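Local atomic coordinates of C24 protein (Bizionia argentinensis JUB59, PDB entry 6OV6), a protein that is of unknown function but probably forms the receptor-binding tip of a temperate phage's long tail fibre, a trimer that holds manganese. Residues L193-I198 / P251-F256; N199-R204 / D244-S249; K186-G191 / G258-N263; Q135-S140 / T269-I274. One frame throughout, in Å; residues are numbered along the deposited sequence.

Contact 1. Residues L193-I198 / P251-F256; sequences LDSRSI and PHSHTF. With MN (manganese (II) ion), chain D.
Residues 193-198 and 251-256 meet antiparallel, and a single hydrogen-bonded pair, Arg196 with His252, carries the backbone part. Arg196 N gives to His252 O at 2.9 Å, and His252 N returns to Arg196 O. That same carbonyl takes a second, weak bond from the imidazole: His252 CG sits between its backbone N and carbonyl carbon (chi1 80°), which folds ND1 back to 2.9 Å from Arg196 O and turns NE2 to the metal. His252 NE2 binds manganese at 2.3 Å and His254 NE2 at 2.2 Å, His254 ND1 being hydrogen-bonded to Asp194 of the second subunit. The same two histidines of the second and third subunits complete six nitrogens, so the ion joins three chains in a His-X-His site of a trimeric fibre. Ser253 OG lies 2.9 Å from Leu193 O and 3.2 Å from Asp194 O, its one proton within range of both. A water links Leu193 N to His254 O. Apolar packing is slight: Leu193 CD2 reaches Phe256 CB at 3.8 Å. Arg196 holds Asp194 OD2 side-on with NE and NH2, the oxygen near the guanidinium plane, while Asp194 OD1 accepts from Thr255 N of the third subunit.

Contact 2. Residues N199-R204 / D244-S249; sequences NVTVPR and DRTLTS
Val200 faces Leu247 and Val202 faces Arg245 as hydrogen-bonded pairs of a two-stranded antiparallel ladder, strands 199-202 and 245-248, whose directions differ by 154°. Leu247 N to Val200 O, at 2.7 Å, is almost straight; Val202 N to Arg245 O is equally short, but its donor is tilted from the carbonyl plane. The non-hydrogen-bonded pairs put polar groups on one face. Thr248 OG1 donates to Asn199 OD1 at 2.7 Å, and Thr201 OG1 meets Thr246 OG1 at 3.0 Å. Both threonines of that second pair have OG1 anti to the carbonyl carbon (chi1 -59° and -61°), which brings the hydroxyls together across the ladder. The other face carries Val200, Val202, Leu247 and Arg245; there Val202 CG2 touches Leu247 CD1 at 3.7 Å. Just beyond the ladder, Asp244 OD1 accepts from Arg204 N at 3.0 Å, nearly along its own C-O bond, while Arg204 NH1 goes to Ser241 O. In the trimer Val200 and Val202 pack on Leu247 of the third subunit, and Arg245 reaches Asp205 O and the Trp207 ring of the second. This ribbon follows the loops of 193-198 and 251-256 and leads to the far end of the needle.

Contact 3. Residues K186-G191 / G258-N263; sequences KVTPSG and GNQQDN
A short antiparallel ribbon of strands 186-187 and 256-262 starts the slender needle of the fibre, and Val187 and Gln261 make its hydrogen-bonded pair. Val187 N gives to Gln261 O at 3.0 Å, and Gln261 N returns to Val187 O at 2.8 Å. The two side chains lie alongside each other: Val187 CG1 is 3.6 Å from Gln261 CG. Each has its branch set between the backbone N and the carbonyl carbon (chi1 67° in both), which points CG1 of the valine and CG of the glutamine the same way.

On the other face Lys186 crosses Gln260 at about a right angle, its CB and CG resting against the flat end of the glutamine, with CB 3.6 Å from NE2. The lysine then bends at chi2 and heads for Asp262, where NZ to OD2 is a long salt bridge of 3.9 Å; a water bound firmly to OD2 and weakly to NZ spans it, and Arg264 is a second partner of the carboxylate. Past the bridged pairs, water takes over from direct bonds. One joins Thr188 OG1 to Gln260 NE2, and another lies between Pro189 O and Gly258 N. Pro189 CD closes on Asn259 O at 3.2 Å. Gly258 CA makes a CA-H...O contact with Pro189 O at 3.5 Å.

Toward the trimer axis, Gln261 packs on Gln261 of both neighbouring subunits and Pro189 on Pro189 of the second. Gly258 and Gly191 pair with strands of those chains, so the sheet runs on between subunits, an arrangement typical of intertwined trimeric phage fibres.

Contact 4. Residues Q135-S140 / T269-I274; sequences QLYSGS and TLAYII
Tyr137, Ile273 and Leu136 bury the most surface here, in the antiparallel pairing of strand 135-137 with strand 267-275. Tyr137 CG is anti to the backbone N (chi1 177°), which lays the ring over the neighbouring strand. Ile273 CD1 approaches it obliquely, 3.7 Å from CD1 of Tyr137, and Ala271 CB lies at the ring's edge. Beyond the strand, the chain curls back over the ring: Gly139 N sits above its centre, and Tyr137 OH donates to Ser140 O at 2.8 Å, coming from above that carbonyl's plane. This bond fixes the far end of the tyrosine.

Ile273 also holds the backbone. Its O takes the N-H of Gln135 at 2.8 Å, and its N gives to Gln135 O at 2.9 Å in an almost straight bond. The next hydrogen-bonded pair is less even: Ala271 N to Tyr137 O is sound, whereas Tyr137 N to Ala271 O is bent and weak.

On the opposite face Leu136 runs beside Tyr272, pointing the same way, and presses CD2 to 3.3 Å from Tyr272 CE1, a tight methyl-to-ring approach; Leu270 CD1 adds a looser contact with the same methyl. Leu136 packs as well on Tyr272 of the second subunit. Gln135 turns its amide toward Gln135 of the neighbouring subunits, giving and accepting a hydrogen bond round the trimer.

Strand 148-150 flanks 267-275 on its other side, with Trp148 and Leu150 covering Ile273 and Ala271. This makes a three-stranded antiparallel sheet centred on 267-275, in the buried core of a globular domain ahead of the needle.

In the fold
Contacts 4, 3, 1 and 2 follow one another outward along the fibre, from about 13 Å to about 62 Å between contact centre and chain centre. Contact 4 is the buried one, built on tyrosine and aliphatic packing; contacts 2 and 3 are surface ladders with polar outer faces, and contact 1 is partly buried round the manganese. The last three make up one ribbon: Phe256 of contact 1 packs on Pro189 of contact 3, and Ile198 O probably bonds Ser249 N of contact 2. Strand 256-262 contributes to contacts 1 and 3. All four touch the third subunit, by metal ligation in contact 1 and by apolar packing in contact 2.

Contact 1. Residues L193-I198 / P251-F256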
loop_
_atom_site.group_PDB
_atom_site.type_symbol
_atom_site.label_atom_id
_atom_site.label_comp_id
_atom_site.label_asym_id
_atom_site.label_seq_id
_atom_site.Cartn_x
_atom_site.Cartn_y
_atom_site.Cartn_z
ATOM N N LEU A 193 4.492 -30.968 14.474
ATOM C CA LEU A 193 4.483 -32.269 13.810
ATOM C C LEU A 193 3.705 -33.249 14.673
ATOM O O LEU A 193 3.768 -33.168 15.908
ATOM C CB LEU A 193 5.927 -32.796 13.644
ATOM C CG LEU A 193 6.858 -32.130 12.593
ATOM C CD1 LEU A 193 6.191 -31.972 11.276
ATOM C CD2 LEU A 193 7.331 -30.730 13.020
ATOM N N ASP A 194 3.024 -34.208 14.039
ATOM C CA ASP A 194 2.301 -35.221 14.813
ATOM C C ASP A 194 3.302 -36.315 15.266
ATOM O O ASP A 194 4.476 -36.261 14.863
ATOM C CB ASP A 194 1.102 -35.774 14.018
ATOM C CG ASP A 194 1.410 -36.481 12.715
ATOM O OD1 ASP A 194 2.520 -36.289 12.179
ATOM O OD2 ASP A 194 0.554 -37.245 12.248
ATOM N N SER A 195 2.865 -37.231 16.162
ATOM C CA SER A 195 3.703 -38.292 16.757
ATOM C C SER A 195 3.498 -39.601 16.026
ATOM O O SER A 195 2.354 -39.931 15.694
ATOM C CB SER A 195 3.372 -38.489 18.237
ATOM O OG SER A 195 3.785 -37.369 18.995
ATOM N N ARG A 196 4.595 -40.338 15.733
ATOM C CA ARG A 196 4.505 -41.616 15.019
ATOM C C ARG A 196 5.363 -42.670 15.688
ATOM O O ARG A 196 6.386 -42.352 16.311
ATOM C CB ARG A 196 4.926 -41.478 13.544
ATOM C CG ARG A 196 4.187 -40.382 12.750
ATOM C CD ARG A 196 2.980 -40.899 11.973
ATOM N NE ARG A 196 2.232 -39.804 11.335
ATOM C CZ ARG A 196 2.299 -39.492 10.043
ATOM N NH1 ARG A 196 3.060 -40.201 9.218
ATOM N NH2 ARG A 196 1.589 -38.479 9.561
ATOM N N SER A 197 4.922 -43.935 15.544
ATOM C CA SER A 197 5.629 -45.141 16.014
ATOM C C SER A 197 6.086 -45.901 14.780
ATOM O O SER A 197 5.480 -45.772 13.715
ATOM C CB SER A 197 4.688 -46.056 16.801
ATOM O OG SER A 197 4.535 -45.580 18.129
ATOM N N ILE A 198 7.128 -46.714 14.922
ATOM C CA ILE A 198 7.605 -47.562 13.842
ATOM C C ILE A 198 7.512 -49.003 14.333
ATOM O O ILE A 198 7.376 -49.235 15.533
ATOM C CB ILE A 198 9.022 -47.199 13.282
ATOM C CG1 ILE A 198 10.131 -47.137 14.362
ATOM C CG2 ILE A 198 9.004 -45.925 12.406
ATOM C CD1 ILE A 198 10.804 -48.491 14.687
ATOM N N PRO A 251 6.125 -43.748 20.660
ATOM C CA PRO A 251 5.930 -42.655 19.667
ATOM C C PRO A 251 7.030 -41.607 19.724
ATOM O O PRO A 251 7.727 -41.483 20.724
ATOM C CB PRO A 251 4.586 -42.011 20.062
ATOM C CG PRO A 251 3.988 -42.911 21.121
ATOM C CD PRO A 251 5.122 -43.688 21.750
ATOM N N HIS A 252 7.195 -40.855 18.637
ATOM C CA HIS A 252 8.147 -39.748 18.627
ATOM C C HIS A 252 7.629 -38.665 17.688
ATOM O O HIS A 252 6.871 -38.951 16.760
ATOM C CB HIS A 252 9.553 -40.189 18.162
ATOM C CG HIS A 252 9.668 -40.295 16.675
ATOM N ND1 HIS A 252 9.075 -41.333 15.978
ATOM C CD2 HIS A 252 10.260 -39.452 15.793
ATOM C CE1 HIS A 252 9.339 -41.102 14.705
ATOM N NE2 HIS A 252 10.029 -39.972 14.546
ATOM N N SER A 253 8.093 -37.443 17.906
ATOM C CA SER A 253 7.776 -36.300 17.050
ATOM C C SER A 253 9.088 -35.561 16.817
ATOM O O SER A 253 10.138 -36.062 17.205
ATOM C CB SER A 253 6.766 -35.386 17.742
ATOM O OG SER A 253 6.256 -34.473 16.782
ATOM N N HIS A 254 9.048 -34.374 16.174
ATOM C CA HIS A 254 10.240 -33.541 15.971
ATOM C C HIS A 254 9.818 -32.093 16.212
ATOM O O HIS A 254 8.636 -31.800 16.133
ATOM C CB HIS A 254 10.826 -33.666 14.557
ATOM C CG HIS A 254 11.226 -35.063 14.175
ATOM N ND1 HIS A 254 12.538 -35.480 14.248
ATOM C CD2 HIS A 254 10.462 -36.087 13.726
ATOM C CE1 HIS A 254 12.539 -36.738 13.827
ATOM N NE2 HIS A 254 11.302 -37.156 13.541
ATOM N N THR A 255 10.760 -31.238 16.549
ATOM C CA THR A 255 10.510 -29.807 16.714
ATOM C C THR A 255 10.891 -29.142 15.387
ATOM O O THR A 255 11.957 -29.405 14.852
ATOM C CB THR A 255 11.337 -29.240 17.889
ATOM O OG1 THR A 255 10.809 -29.812 19.089
ATOM C CG2 THR A 255 11.277 -27.681 17.983
ATOM N N PHE A 256 10.032 -28.258 14.904
ATOM C CA PHE A 256 10.290 -27.481 13.704
ATOM C C PHE A 256 10.869 -26.131 14.130
ATOM O O PHE A 256 10.283 -25.477 15.004
ATOM C CB PHE A 256 8.973 -27.261 12.922
ATOM C CG PHE A 256 9.138 -26.370 11.701
ATOM C CD1 PHE A 256 9.676 -26.874 10.517
ATOM C CD2 PHE A 256 8.757 -25.036 11.740
ATOM C CE1 PHE A 256 9.819 -26.056 9.387
ATOM C CE2 PHE A 256 8.901 -24.215 10.614
ATOM C CZ PHE A 256 9.464 -24.719 9.454
HETATM MN MN MN D . 10.527 -39.014 12.545
HETATM O O HOH W 1 6.284 -30.420 16.736
#

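Contact 2. Residues N199-R204 / D244-S249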
loop_
_atom_site.group_PDB
_atom_site.type_symbol
_atom_site.label_atom_id
_atom_site.label_comp_id
_atom_site.label_asym_id
_atom_site.label_seq_id
_atom_site.Cartn_x
_atom_site.Cartn_y
_atom_site.Cartn_z
ATOM N N ASN A 199 7.565 -49.951 13.399
ATOM C CA ASN A 199 7.608 -51.376 13.709
ATOM C C ASN A 199 8.950 -51.902 13.260
ATOM O O ASN A 199 9.488 -51.447 12.250
ATOM C CB ASN A 199 6.497 -52.166 12.998
ATOM C CG ASN A 199 5.142 -52.121 13.666
ATOM O OD1 ASN A 199 4.965 -51.631 14.794
ATOM N ND2 ASN A 199 4.176 -52.769 13.050
ATOM N N VAL A 200 9.488 -52.880 14.001
ATOM C CA VAL A 200 10.742 -53.533 13.654
ATOM C C VAL A 200 10.571 -55.033 13.921
ATOM O O VAL A 200 9.852 -55.401 14.845
ATOM C CB VAL A 200 11.965 -52.867 14.379
ATOM C CG1 VAL A 200 11.977 -53.136 15.891
ATOM C CG2 VAL A 200 13.270 -53.269 13.739
ATOM N N THR A 201 11.160 -55.883 13.080
ATOM C CA THR A 201 11.085 -57.343 13.252
ATOM C C THR A 201 12.437 -57.867 13.678
ATOM O O THR A 201 13.405 -57.724 12.936
ATOM C CB THR A 201 10.565 -58.049 11.988
ATOM O OG1 THR A 201 9.271 -57.521 11.691
ATOM C CG2 THR A 201 10.478 -59.597 12.160
ATOM N N VAL A 202 12.498 -58.470 14.864
ATOM C CA VAL A 202 13.758 -59.017 15.382
ATOM C C VAL A 202 13.822 -60.472 14.919
ATOM O O VAL A 202 12.940 -61.251 15.281
ATOM C CB VAL A 202 13.920 -58.883 16.929
ATOM C CG1 VAL A 202 15.315 -59.357 17.374
ATOM C CG2 VAL A 202 13.672 -57.440 17.379
ATOM N N PRO A 203 14.833 -60.859 14.128
ATOM C CA PRO A 203 14.902 -62.261 13.676
ATOM C C PRO A 203 15.460 -63.223 14.722
ATOM O O PRO A 203 16.351 -62.862 15.501
ATOM C CB PRO A 203 15.824 -62.188 12.456
ATOM C CG PRO A 203 16.746 -61.053 12.767
ATOM C CD PRO A 203 15.980 -60.069 13.624
ATOM N N ARG A 204 14.944 -64.459 14.729
ATOM C CA ARG A 204 15.477 -65.527 15.590
ATOM C C ARG A 204 16.756 -66.109 14.935
ATOM O O ARG A 204 17.577 -66.715 15.635
ATOM C CB ARG A 204 14.433 -66.644 15.854
ATOM C CG ARG A 204 13.898 -67.323 14.564
ATOM C CD ARG A 204 13.054 -68.537 14.836
ATOM N NE ARG A 204 12.427 -68.989 13.596
ATOM C CZ ARG A 204 12.129 -70.252 13.308
ATOM N NH1 ARG A 204 12.410 -71.222 14.171
ATOM N NH2 ARG A 204 11.584 -70.559 12.141
ATOM N N ASP A 244 10.122 -65.178 14.840
ATOM C CA ASP A 244 10.697 -63.835 14.762
ATOM C C ASP A 244 9.776 -62.956 15.621
ATOM O O ASP A 244 8.655 -63.356 15.918
ATOM C CB ASP A 244 10.705 -63.296 13.330
ATOM C CG ASP A 244 11.607 -64.070 12.400
ATOM O OD1 ASP A 244 12.654 -64.574 12.867
ATOM O OD2 ASP A 244 11.269 -64.175 11.206
ATOM N N ARG A 245 10.237 -61.762 16.019
ATOM C CA ARG A 245 9.410 -60.886 16.872
ATOM C C ARG A 245 9.159 -59.511 16.251
ATOM O O ARG A 245 10.101 -58.735 16.100
ATOM C CB ARG A 245 10.045 -60.703 18.267
ATOM C CG ARG A 245 10.433 -62.001 18.964
ATOM C CD ARG A 245 9.276 -62.947 19.236
ATOM N NE ARG A 245 8.313 -62.401 20.195
ATOM C CZ ARG A 245 8.517 -62.314 21.502
ATOM N NH1 ARG A 245 9.666 -62.721 22.031
ATOM N NH2 ARG A 245 7.574 -61.822 22.294
ATOM N N THR A 246 7.894 -59.193 15.935
ATOM C CA THR A 246 7.530 -57.869 15.380
ATOM C C THR A 246 7.138 -56.955 16.539
ATOM O O THR A 246 6.220 -57.263 17.300
ATOM C CB THR A 246 6.486 -57.953 14.265
ATOM O OG1 THR A 246 7.046 -58.733 13.208
ATOM C CG2 THR A 246 6.134 -56.556 13.696
ATOM N N LEU A 247 7.881 -55.860 16.696
ATOM C CA LEU A 247 7.702 -54.966 17.833
ATOM C C LEU A 247 7.285 -53.571 17.413
ATOM O O LEU A 247 7.648 -53.146 16.331
ATOM C CB LEU A 247 9.045 -54.875 18.588
ATOM C CG LEU A 247 9.735 -56.216 18.977
ATOM C CD1 LEU A 247 11.109 -55.960 19.546
ATOM C CD2 LEU A 247 8.883 -57.013 19.951
ATOM N N THR A 248 6.569 -52.850 18.297
ATOM C CA THR A 248 6.176 -51.460 18.040
ATOM C C THR A 248 6.958 -50.552 18.975
ATOM O O THR A 248 7.025 -50.806 20.179
ATOM C CB THR A 248 4.658 -51.236 18.181
ATOM O OG1 THR A 248 4.003 -52.161 17.298
ATOM C CG2 THR A 248 4.241 -49.753 17.856
ATOM N N SER A 249 7.526 -49.505 18.413
ATOM C CA SER A 249 8.288 -48.526 19.160
ATOM C C SER A 249 7.382 -47.603 19.952
ATOM O O SER A 249 6.160 -47.591 19.777
ATOM C CB SER A 249 9.143 -47.690 18.205
ATOM O OG SER A 249 8.392 -46.668 17.559
#

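Contact 3. Residues K186-G191 / G258-N263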
loop_
_atom_site.group_PDB
_atom_site.type_symbol
_atom_site.label_atom_id
_atom_site.label_comp_id
_atom_site.label_asym_id
_atom_site.label_seq_id
_atom_site.Cartn_x
_atom_site.Cartn_y
_atom_site.Cartn_z
ATOM N N LYS A 186 9.718 -8.585 9.004
ATOM C CA LYS A 186 10.142 -9.997 9.000
ATOM C C LYS A 186 9.173 -10.860 9.792
ATOM O O LYS A 186 8.570 -10.397 10.757
ATOM C CB LYS A 186 11.528 -10.128 9.673
ATOM C CG LYS A 186 12.693 -9.314 9.062
ATOM C CD LYS A 186 13.018 -9.639 7.635
ATOM C CE LYS A 186 14.106 -8.696 7.165
ATOM N NZ LYS A 186 14.844 -9.231 5.995
ATOM N N VAL A 187 9.086 -12.143 9.438
ATOM C CA VAL A 187 8.254 -13.130 10.155
ATOM C C VAL A 187 8.969 -14.486 10.093
ATOM O O VAL A 187 9.698 -14.737 9.137
ATOM C CB VAL A 187 6.830 -13.184 9.542
ATOM C CG1 VAL A 187 6.801 -13.738 8.105
ATOM C CG2 VAL A 187 5.788 -13.806 10.454
ATOM N N THR A 188 8.760 -15.334 11.090
ATOM C CA THR A 188 9.361 -16.671 11.115
ATOM C C THR A 188 8.225 -17.692 11.150
ATOM O O THR A 188 7.446 -17.698 12.112
ATOM C CB THR A 188 10.343 -16.827 12.284
ATOM O OG1 THR A 188 11.389 -15.890 12.141
ATOM C CG2 THR A 188 10.954 -18.242 12.366
ATOM N N PRO A 189 8.104 -18.582 10.134
ATOM C CA PRO A 189 7.041 -19.599 10.186
ATOM C C PRO A 189 7.271 -20.568 11.339
ATOM O O PRO A 189 8.417 -20.824 11.727
ATOM C CB PRO A 189 7.170 -20.319 8.827
ATOM C CG PRO A 189 8.580 -20.137 8.447
ATOM C CD PRO A 189 8.904 -18.728 8.906
ATOM N N SER A 190 6.184 -21.044 11.916
ATOM C CA SER A 190 6.242 -22.001 13.024
ATOM C C SER A 190 5.136 -23.006 12.832
ATOM O O SER A 190 4.184 -22.772 12.077
ATOM C CB SER A 190 6.141 -21.272 14.370
ATOM O OG SER A 190 4.906 -20.596 14.530
ATOM N N GLY A 191 5.265 -24.149 13.495
ATOM C CA GLY A 191 4.249 -25.177 13.401
ATOM C C GLY A 191 4.637 -26.409 14.178
ATOM O O GLY A 191 5.692 -26.443 14.806
ATOM N N GLY A 258 11.727 -22.667 12.247
ATOM C CA GLY A 258 11.618 -21.940 10.985
ATOM C C GLY A 258 12.751 -20.976 10.725
ATOM O O GLY A 258 13.422 -20.514 11.655
ATOM N N ASN A 259 12.974 -20.643 9.429
ATOM C CA ASN A 259 13.950 -19.635 9.039
ATOM C C ASN A 259 13.164 -18.327 8.862
ATOM O O ASN A 259 12.054 -18.364 8.360
ATOM C CB ASN A 259 14.601 -19.980 7.706
ATOM C CG ASN A 259 15.473 -21.218 7.778
ATOM O OD1 ASN A 259 15.407 -22.113 6.925
ATOM N ND2 ASN A 259 16.266 -21.303 8.823
ATOM N N GLN A 260 13.754 -17.199 9.240
ATOM C CA GLN A 260 13.113 -15.885 9.087
ATOM C C GLN A 260 12.888 -15.588 7.591
ATOM O O GLN A 260 13.705 -15.938 6.751
ATOM C CB GLN A 260 13.978 -14.797 9.714
ATOM C CG GLN A 260 13.301 -13.415 9.738
ATOM C CD GLN A 260 14.096 -12.461 10.595
ATOM O OE1 GLN A 260 15.190 -12.036 10.220
ATOM N NE2 GLN A 260 13.580 -12.149 11.783
ATOM N N GLN A 261 11.758 -14.955 7.267
ATOM C CA GLN A 261 11.454 -14.588 5.895
ATOM C C GLN A 261 11.015 -13.118 5.847
ATOM O O GLN A 261 10.633 -12.547 6.873
ATOM C CB GLN A 261 10.421 -15.533 5.281
ATOM C CG GLN A 261 9.055 -15.451 5.892
ATOM C CD GLN A 261 8.156 -16.601 5.480
ATOM O OE1 GLN A 261 8.570 -17.759 5.377
ATOM N NE2 GLN A 261 6.888 -16.306 5.250
ATOM N N ASP A 262 11.143 -12.509 4.682
ATOM C CA ASP A 262 10.784 -11.111 4.447
ATOM C C ASP A 262 9.271 -11.049 4.144
ATOM O O ASP A 262 8.772 -11.656 3.190
ATOM C CB ASP A 262 11.639 -10.528 3.316
ATOM C CG ASP A 262 11.584 -9.014 3.213
ATOM O OD1 ASP A 262 10.502 -8.443 3.439
ATOM O OD2 ASP A 262 12.622 -8.408 2.878
ATOM N N ASN A 263 8.544 -10.333 5.008
ATOM C CA ASN A 263 7.087 -10.241 4.955
ATOM C C ASN A 263 6.573 -9.211 3.926
ATOM O O ASN A 263 5.366 -9.089 3.724
ATOM C CB ASN A 263 6.567 -9.922 6.359
ATOM C CG ASN A 263 5.195 -10.439 6.649
ATOM O OD1 ASN A 263 4.668 -11.347 6.002
ATOM N ND2 ASN A 263 4.600 -9.874 7.660
HETATM O O HOH W 2 15.088 -9.448 2.794
HETATM O O HOH W 3 10.795 -13.073 12.440
HETATM O O HOH W 4 9.636 -21.790 14.018
#

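Contact 4. Residues Q135-S140 / T269-I274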
loop_
_atom_site.group_PDB
_atom_site.type_symbol
_atom_site.label_atom_id
_atom_site.label_comp_id
_atom_site.label_asym_id
_atom_site.label_seq_id
_atom_site.Cartn_x
_atom_site.Cartn_y
_atom_site.Cartn_z
ATOM N N GLN A 135 0.392 13.483 0.363
ATOM C CA GLN A 135 0.625 13.325 -1.073
ATOM C C GLN A 135 1.878 12.518 -1.346
ATOM O O GLN A 135 2.883 12.671 -0.642
ATOM C CB GLN A 135 0.808 14.708 -1.764
ATOM C CG GLN A 135 -0.469 15.545 -1.844
ATOM C CD GLN A 135 -1.483 14.916 -2.765
ATOM O OE1 GLN A 135 -1.158 14.343 -3.815
ATOM N NE2 GLN A 135 -2.726 14.977 -2.380
ATOM N N LEU A 136 1.842 11.726 -2.434
ATOM C CA LEU A 136 3.016 10.985 -2.929
ATOM C C LEU A 136 3.961 11.968 -3.610
ATOM O O LEU A 136 3.509 12.887 -4.296
ATOM C CB LEU A 136 2.604 9.911 -3.920
ATOM C CG LEU A 136 1.803 8.775 -3.333
ATOM C CD1 LEU A 136 1.262 7.891 -4.455
ATOM C CD2 LEU A 136 2.659 7.964 -2.358
ATOM N N TYR A 137 5.272 11.819 -3.359
ATOM C CA TYR A 137 6.265 12.758 -3.889
ATOM C C TYR A 137 7.503 12.004 -4.333
ATOM O O TYR A 137 8.048 11.192 -3.573
ATOM C CB TYR A 137 6.581 13.824 -2.817
ATOM C CG TYR A 137 7.654 14.830 -3.173
ATOM C CD1 TYR A 137 7.401 15.861 -4.085
ATOM C CD2 TYR A 137 8.904 14.792 -2.557
ATOM C CE1 TYR A 137 8.383 16.817 -4.385
ATOM C CE2 TYR A 137 9.884 15.747 -2.841
ATOM C CZ TYR A 137 9.615 16.761 -3.747
ATOM O OH TYR A 137 10.585 17.699 -4.002
ATOM N N SER A 138 7.909 12.238 -5.579
ATOM C CA SER A 138 9.071 11.579 -6.185
ATOM C C SER A 138 10.183 12.588 -6.547
ATOM O O SER A 138 11.191 12.211 -7.146
ATOM C CB SER A 138 8.660 10.773 -7.406
ATOM O OG SER A 138 8.053 11.589 -8.389
ATOM N N GLY A 139 9.980 13.852 -6.180
ATOM C CA GLY A 139 10.951 14.913 -6.430
ATOM C C GLY A 139 12.069 14.858 -5.412
ATOM O O GLY A 139 12.131 13.918 -4.607
ATOM N N SER A 140 12.958 15.878 -5.407
ATOM C CA SER A 140 14.081 15.905 -4.469
ATOM C C SER A 140 13.639 16.054 -3.020
ATOM O O SER A 140 12.951 17.013 -2.688
ATOM C CB SER A 140 15.096 16.987 -4.852
ATOM O OG SER A 140 16.069 17.170 -3.835
ATOM N N THR A 269 9.866 2.950 -2.937
ATOM C CA THR A 269 9.941 4.047 -1.990
ATOM C C THR A 269 9.570 5.396 -2.624
ATOM O O THR A 269 10.186 5.828 -3.597
ATOM C CB THR A 269 11.352 4.126 -1.329
ATOM O OG1 THR A 269 11.709 2.861 -0.782
ATOM C CG2 THR A 269 11.425 5.208 -0.244
ATOM N N LEU A 270 8.579 6.055 -2.039
ATOM C CA LEU A 270 8.178 7.415 -2.391
ATOM C C LEU A 270 8.052 8.192 -1.076
ATOM O O LEU A 270 7.761 7.601 -0.034
ATOM C CB LEU A 270 6.845 7.452 -3.167
ATOM C CG LEU A 270 6.804 6.784 -4.550
ATOM C CD1 LEU A 270 5.392 6.887 -5.161
ATOM C CD2 LEU A 270 7.813 7.421 -5.526
ATOM N N ALA A 271 8.191 9.514 -1.122
ATOM C CA ALA A 271 8.013 10.290 0.091
ATOM C C ALA A 271 6.541 10.686 0.234
ATOM O O ALA A 271 5.869 10.975 -0.761
ATOM C CB ALA A 271 8.877 11.540 0.041
ATOM N N TYR A 272 6.057 10.692 1.468
ATOM C CA TYR A 272 4.735 11.196 1.838
ATOM C C TYR A 272 4.970 12.614 2.363
ATOM O O TYR A 272 5.699 12.809 3.347
ATOM C CB TYR A 272 4.036 10.353 2.897
ATOM C CG TYR A 272 3.492 9.082 2.312
ATOM C CD1 TYR A 272 2.392 9.104 1.462
ATOM C CD2 TYR A 272 4.108 7.858 2.559
ATOM C CE1 TYR A 272 1.907 7.940 0.881
ATOM C CE2 TYR A 272 3.628 6.674 1.975
ATOM C CZ TYR A 272 2.546 6.733 1.111
ATOM O OH TYR A 272 2.058 5.626 0.469
ATOM N N ILE A 273 4.416 13.593 1.666
ATOM C CA ILE A 273 4.551 15.000 2.067
ATOM C C ILE A 273 3.164 15.583 2.306
ATOM O O ILE A 273 2.169 15.027 1.837
ATOM C CB ILE A 273 5.386 15.848 1.072
ATOM C CG1 ILE A 273 4.682 15.997 -0.325
ATOM C CG2 ILE A 273 6.869 15.385 0.995
ATOM C CD1 ILE A 273 5.345 17.046 -1.275
ATOM N N ILE A 274 3.088 16.726 2.997
ATOM C CA ILE A 274 1.789 17.331 3.263
ATOM C C ILE A 274 1.890 18.854 3.247
ATOM O O ILE A 274 2.924 19.403 3.598
ATOM C CB ILE A 274 1.197 16.789 4.591
ATOM C CG1 ILE A 274 -0.315 17.064 4.734
ATOM C CG2 ILE A 274 2.017 17.187 5.825
ATOM C CD1 ILE A 274 -1.016 16.126 5.626
#